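PDB 6QM2: type II restriction enzyme NlaIV from Neisseria lactamica, which recognises the double-stranded DNA sequence 5'-GGNNCC-3' and cleaves it after the third base, leaving blunt ends with 5'-phosphates. Local coordinates for residues N184-E189 against H241-K246; W149-S154 against G175-I180. One frame throughout, in Å; residues are numbered along the deposited sequence. Where two conformers were deposited one is given.

Contact 1: N184-E189 against H241-K246; sequences NMPMFE and HKYKKK
The phenol of Y243 and the backbone of E189 are joined by a nearly straight hydrogen bond: E189 N donates to Y243 OH at 2.9 Å, with an N-H...O angle of 170°. Next to it, K242 NZ forms a salt bridge with E189 OE1 at 3.1 Å. The ammonium stands above the carboxylate plane, reaching it by a bend at chi3 (-68°) in an otherwise extended lysine chain. D193 of helix 191-204 holds both side chains as well, hydrogen-bonding Y243 OH and forming a salt bridge with K242 NZ. K242 thus pairs with two acids, which would probably favour its charged form.

A water ties the two backbones further back, donating to P186 O and Y243 O at 2.8 Å each. The segments run nearly antiparallel, yet no direct main-chain hydrogen bond joins them.

Y243 suits its place by offering a polar tip on a flat apolar ring. F188 turns its edge toward one face of that ring in an edge-to-face pair, the centroids 5.0 Å apart and the planes inclined at 56°; F188 CD1 lies over the ring centre. The opposite face carries CB of its own neighbour K242. P186 CG touches Y243 CD1 at 4.2 Å, a rigid ring crossing the tyrosine at about a right angle. Farther out, the aliphatic part of K245 packs on N184, K245 CG lying 3.6 Å from N184 ND2. The ammonium end of K245 pairs with D156.

At the surface, the contact binds the C-terminal tail beyond helix 236-239 to the approach to helix 191-204. W236 of the former helix packs on both F188 and Y243, and D193 belongs to the latter.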
# COMPACT_ATOMS: atom_id res chain seq x y z
N ASN A 184 5.30 -21.22 -27.48
CA ASN A 184 6.64 -21.29 -28.09
C ASN A 184 7.79 -21.02 -27.11
O ASN A 184 8.92 -21.48 -27.35
CB ASN A 184 6.76 -20.31 -29.27
CG ASN A 184 5.95 -20.74 -30.48
OD1 ASN A 184 4.98 -21.49 -30.37
ND2 ASN A 184 6.34 -20.25 -31.65
N MET A 185 7.50 -20.26 -26.05
CA MET A 185 8.45 -19.94 -24.98
C MET A 185 8.12 -20.72 -23.71
O MET A 185 7.30 -20.27 -22.91
CB MET A 185 8.37 -18.45 -24.65
CG MET A 185 8.84 -17.54 -25.76
SD MET A 185 8.68 -15.81 -25.29
CE MET A 185 9.72 -15.04 -26.52
N PRO A 186 8.77 -21.89 -23.51
CA PRO A 186 8.61 -22.63 -22.25
C PRO A 186 9.63 -22.19 -21.20
O PRO A 186 10.54 -21.41 -21.50
CB PRO A 186 8.89 -24.07 -22.68
CG PRO A 186 9.93 -23.93 -23.72
CD PRO A 186 9.58 -22.67 -24.47
N MET A 187 9.47 -22.72 -19.99
CA MET A 187 10.40 -22.45 -18.89
C MET A 187 11.69 -23.23 -19.13
O MET A 187 11.69 -24.19 -19.90
CB MET A 187 9.80 -22.86 -17.55
CG MET A 187 8.44 -22.25 -17.21
SD MET A 187 8.40 -20.45 -17.18
CE MET A 187 7.64 -20.09 -18.76
N PHE A 188 12.77 -22.81 -18.48
CA PHE A 188 14.07 -23.48 -18.63
C PHE A 188 14.00 -24.93 -18.13
O PHE A 188 13.45 -25.19 -17.05
CB PHE A 188 15.19 -22.73 -17.92
CG PHE A 188 15.48 -21.37 -18.48
CD1 PHE A 188 16.17 -21.23 -19.68
CD2 PHE A 188 15.08 -20.22 -17.81
CE1 PHE A 188 16.45 -19.97 -20.20
CE2 PHE A 188 15.36 -18.96 -18.32
CZ PHE A 188 16.04 -18.83 -19.53
N GLU A 189 14.55 -25.85 -18.92
CA GLU A 189 14.48 -27.28 -18.63
C GLU A 189 15.38 -27.71 -17.48
O GLU A 189 15.06 -28.65 -16.74
CB GLU A 189 14.83 -28.09 -19.89
CG GLU A 189 13.78 -27.95 -21.00
CD GLU A 189 14.27 -28.40 -22.37
OE1 GLU A 189 15.41 -28.90 -22.51
OE2 GLU A 189 13.49 -28.24 -23.33
N HIS A 241 17.29 -22.04 -29.43
CA HIS A 241 16.15 -22.55 -30.19
C HIS A 241 15.06 -23.24 -29.34
O HIS A 241 13.88 -23.15 -29.66
CB HIS A 241 16.61 -23.49 -31.32
CG HIS A 241 17.19 -24.79 -30.84
ND1 HIS A 241 16.40 -25.86 -30.47
CD2 HIS A 241 18.47 -25.20 -30.68
CE1 HIS A 241 17.17 -26.87 -30.10
NE2 HIS A 241 18.43 -26.49 -30.22
N LYS A 242 15.47 -23.91 -28.26
CA LYS A 242 14.52 -24.57 -27.36
C LYS A 242 13.57 -23.59 -26.64
O LYS A 242 12.48 -23.99 -26.24
CB LYS A 242 15.26 -25.39 -26.29
CG LYS A 242 16.11 -26.54 -26.82
CD LYS A 242 16.55 -27.48 -25.70
CE LYS A 242 17.55 -26.83 -24.76
NZ LYS A 242 18.01 -27.77 -23.70
N TYR A 243 14.01 -22.34 -26.49
CA TYR A 243 13.32 -21.33 -25.67
C TYR A 243 12.73 -20.13 -26.45
O TYR A 243 11.89 -19.41 -25.91
CB TYR A 243 14.28 -20.87 -24.57
CG TYR A 243 14.76 -22.03 -23.72
CD1 TYR A 243 13.86 -22.74 -22.92
CD2 TYR A 243 16.09 -22.44 -23.73
CE1 TYR A 243 14.27 -23.81 -22.15
CE2 TYR A 243 16.52 -23.52 -22.96
CZ TYR A 243 15.60 -24.20 -22.17
OH TYR A 243 16.00 -25.28 -21.40
N LYS A 244 13.16 -19.93 -27.69
CA LYS A 244 12.65 -18.86 -28.55
C LYS A 244 11.54 -19.41 -29.44
O LYS A 244 11.09 -20.54 -29.24
CB LYS A 244 13.79 -18.28 -29.40
CG LYS A 244 14.95 -17.70 -28.62
CD LYS A 244 14.65 -16.33 -28.02
CE LYS A 244 15.94 -15.68 -27.53
NZ LYS A 244 15.72 -14.33 -26.95
N LYS A 245 11.08 -18.60 -30.40
CA LYS A 245 10.17 -19.05 -31.46
C LYS A 245 11.00 -19.51 -32.66
O LYS A 245 10.84 -20.64 -33.14
CB LYS A 245 9.21 -17.94 -31.90
CG LYS A 245 8.31 -17.34 -30.82
CD LYS A 245 8.96 -16.31 -29.90
CE LYS A 245 9.69 -15.18 -30.63
NZ LYS A 245 10.23 -14.16 -29.70
N LYS A 246 11.88 -18.63 -33.14
CA LYS A 246 12.75 -18.89 -34.30
C LYS A 246 14.19 -18.48 -33.97
O LYS A 246 14.88 -17.81 -34.73
CB LYS A 246 12.25 -18.12 -35.54
CG LYS A 246 10.85 -18.51 -36.01
CD LYS A 246 10.08 -17.34 -36.61
CE LYS A 246 8.58 -17.55 -36.50
NZ LYS A 246 7.84 -16.30 -36.83
OXT LYS A 246 14.70 -18.83 -32.91
O HOH W 1 11.62 -19.49 -23.15

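Contact 2: W149-S154 against G175-I180; sequences WQITRS and GVWYSI
I151 and W177 meet where the loops on either side of the β-hairpin formed by strands 162-165 and 168-172 come together, beside the central mixed sheet of this PD-(D/E)XK-clan nuclease. One main-chain hydrogen bond fastens the two loops: G175 N donates to I151 O at 2.9 Å, arriving above the carbonyl plane, with an N-H...O angle of 151°.

Next to that bond, I151 and W177 lie side by side and point the same way. In W177, chi1 (69°) swings the indole toward the 149-154 segment and chi2 (89°) turns one face to I151. Over this face sits the CG2 methyl of I151, 4.0 Å from the centroid of the W177 six-membered ring in a CH-pi contact, while I151 CB approaches W177 CE3 to 3.7 Å. A bulky apolar residue suits this buried place, for beyond W177 it also packs on Y125 and I127 of strand 124-132. The other indole face carries Y178 CD2, and W144 of strand 138-147 meets W177 edge to face.

G175, having no side chain, lets the extended R153 chain pass close by, R153 NE lying 4.0 Å from G175 CA. The head of that arginine also binds its own segment: R153 NH1 donates to S154 O at 3.0 Å, the oxygen lying in the guanidinium plane. Its NE instead reaches across through a shared water, 3.0 Å from R153 NE and 2.9 Å from V176 N.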
# COMPACT_ATOMS: atom_id res chain seq x y z
N TRP A 149 15.03 -21.64 -12.01
CA TRP A 149 15.05 -22.04 -13.42
C TRP A 149 13.71 -22.61 -13.90
O TRP A 149 13.40 -22.54 -15.09
CB TRP A 149 16.23 -23.00 -13.75
CG TRP A 149 16.42 -24.19 -12.82
CD1 TRP A 149 17.18 -24.24 -11.68
CD2 TRP A 149 15.88 -25.51 -12.99
NE1 TRP A 149 17.12 -25.48 -11.11
CE2 TRP A 149 16.33 -26.29 -11.89
CE3 TRP A 149 15.04 -26.11 -13.94
CZ2 TRP A 149 15.98 -27.63 -11.73
CZ3 TRP A 149 14.69 -27.45 -13.78
CH2 TRP A 149 15.16 -28.20 -12.68
N GLN A 150 12.91 -23.16 -12.99
CA GLN A 150 11.57 -23.68 -13.31
C GLN A 150 10.50 -22.60 -13.49
O GLN A 150 9.44 -22.87 -14.06
CB GLN A 150 11.11 -24.68 -12.24
CG GLN A 150 11.93 -25.96 -12.19
CD GLN A 150 11.43 -26.92 -11.13
OE1 GLN A 150 11.34 -26.57 -9.95
NE2 GLN A 150 11.10 -28.13 -11.54
N ILE A 151 10.75 -21.39 -12.99
CA ILE A 151 9.77 -20.30 -13.06
C ILE A 151 10.22 -19.12 -13.93
O ILE A 151 9.62 -18.05 -13.86
CB ILE A 151 9.36 -19.82 -11.64
CG1 ILE A 151 10.51 -19.09 -10.93
CG2 ILE A 151 8.88 -21.00 -10.81
CD1 ILE A 151 10.14 -18.58 -9.55
N THR A 152 11.26 -19.31 -14.73
CA THR A 152 11.72 -18.28 -15.67
C THR A 152 11.89 -18.87 -17.06
O THR A 152 11.95 -20.09 -17.23
CB THR A 152 13.06 -17.64 -15.25
OG1 THR A 152 14.00 -18.66 -14.92
CG2 THR A 152 12.86 -16.73 -14.05
N ARG A 153 11.97 -17.97 -18.04
CA ARG A 153 12.07 -18.34 -19.44
C ARG A 153 12.89 -17.29 -20.19
O ARG A 153 13.41 -16.35 -19.59
CB ARG A 153 10.66 -18.44 -20.04
CG ARG A 153 9.80 -17.19 -19.90
CD ARG A 153 8.70 -17.15 -20.95
NE ARG A 153 7.65 -16.18 -20.65
CZ ARG A 153 7.73 -14.86 -20.86
NH1 ARG A 153 8.82 -14.29 -21.38
NH2 ARG A 153 6.69 -14.09 -20.53
N SER A 154 13.01 -17.47 -21.50
CA SER A 154 13.55 -16.43 -22.37
C SER A 154 12.45 -15.45 -22.75
O SER A 154 11.30 -15.60 -22.33
CB SER A 154 14.16 -17.06 -23.63
OG SER A 154 14.99 -16.13 -24.30
N GLY A 175 8.14 -16.39 -15.71
CA GLY A 175 7.20 -16.82 -16.74
C GLY A 175 5.95 -17.43 -16.13
O GLY A 175 5.77 -17.40 -14.91
N VAL A 176 5.09 -17.96 -16.99
CA VAL A 176 3.87 -18.66 -16.57
C VAL A 176 4.12 -20.16 -16.71
O VAL A 176 3.79 -20.79 -17.72
CB VAL A 176 2.64 -18.20 -17.39
CG1 VAL A 176 1.38 -18.88 -16.87
CG2 VAL A 176 2.50 -16.68 -17.32
N TRP A 177 4.73 -20.71 -15.66
CA TRP A 177 5.13 -22.11 -15.59
C TRP A 177 3.94 -23.08 -15.48
O TRP A 177 4.00 -24.20 -15.99
CB TRP A 177 6.10 -22.32 -14.40
CG TRP A 177 5.45 -22.16 -13.05
CD1 TRP A 177 4.85 -23.14 -12.31
CD2 TRP A 177 5.32 -20.95 -12.28
NE1 TRP A 177 4.35 -22.61 -11.14
CE2 TRP A 177 4.63 -21.27 -11.10
CE3 TRP A 177 5.73 -19.62 -12.48
CZ2 TRP A 177 4.34 -20.32 -10.11
CZ3 TRP A 177 5.44 -18.67 -11.50
CH2 TRP A 177 4.75 -19.03 -10.33
N TYR A 178 2.88 -22.63 -14.81
CA TYR A 178 1.71 -23.47 -14.50
C TYR A 178 0.74 -23.77 -15.66
O TYR A 178 0.01 -24.76 -15.60
CB TYR A 178 0.91 -22.91 -13.30
CG TYR A 178 0.50 -21.45 -13.40
CD1 TYR A 178 -0.55 -21.04 -14.23
CD2 TYR A 178 1.16 -20.47 -12.64
CE1 TYR A 178 -0.92 -19.70 -14.31
CE2 TYR A 178 0.79 -19.13 -12.72
CZ TYR A 178 -0.25 -18.75 -13.55
OH TYR A 178 -0.61 -17.43 -13.63
N SER A 179 0.75 -22.92 -16.69
CA SER A 179 -0.20 -23.02 -17.80
C SER A 179 -0.01 -24.30 -18.62
O SER A 179 1.11 -24.60 -19.05
CB SER A 179 -0.07 -21.81 -18.73
OG SER A 179 1.23 -21.72 -19.29
N ILE A 180 -1.10 -25.04 -18.81
CA ILE A 180 -1.10 -26.25 -19.67
C ILE A 180 -1.00 -25.90 -21.17
O ILE A 180 -0.57 -26.73 -21.98
CB ILE A 180 -2.34 -27.14 -19.39
CG1 ILE A 180 -2.13 -28.57 -19.93
CG2 ILE A 180 -3.63 -26.52 -19.95
CD1 ILE A 180 -3.17 -29.56 -19.46
O HOH W 2 5.07 -17.47 -19.85

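Leaving strand 138-147, the chain passes through 149-154, makes the hairpin of strands 162-165 and 168-172, and returns at 175-180, where contact 2 closes a short loop. It then enters 184-189, the start of contact 1, which closes a longer, helical excursion through 191-204, 215-227 and 236-239 when the C-terminal tail comes back. The two closures follow in series, neither nested nor crossed, with centres about 10 Å apart. They nevertheless touch: F188 N lies 3.1 Å from T152 O, a probable hydrogen bond. Segment 149-154, part of contact 2, thus also borders contact 1, linking the edge of the central sheet, the hairpin and the helical C-terminal part.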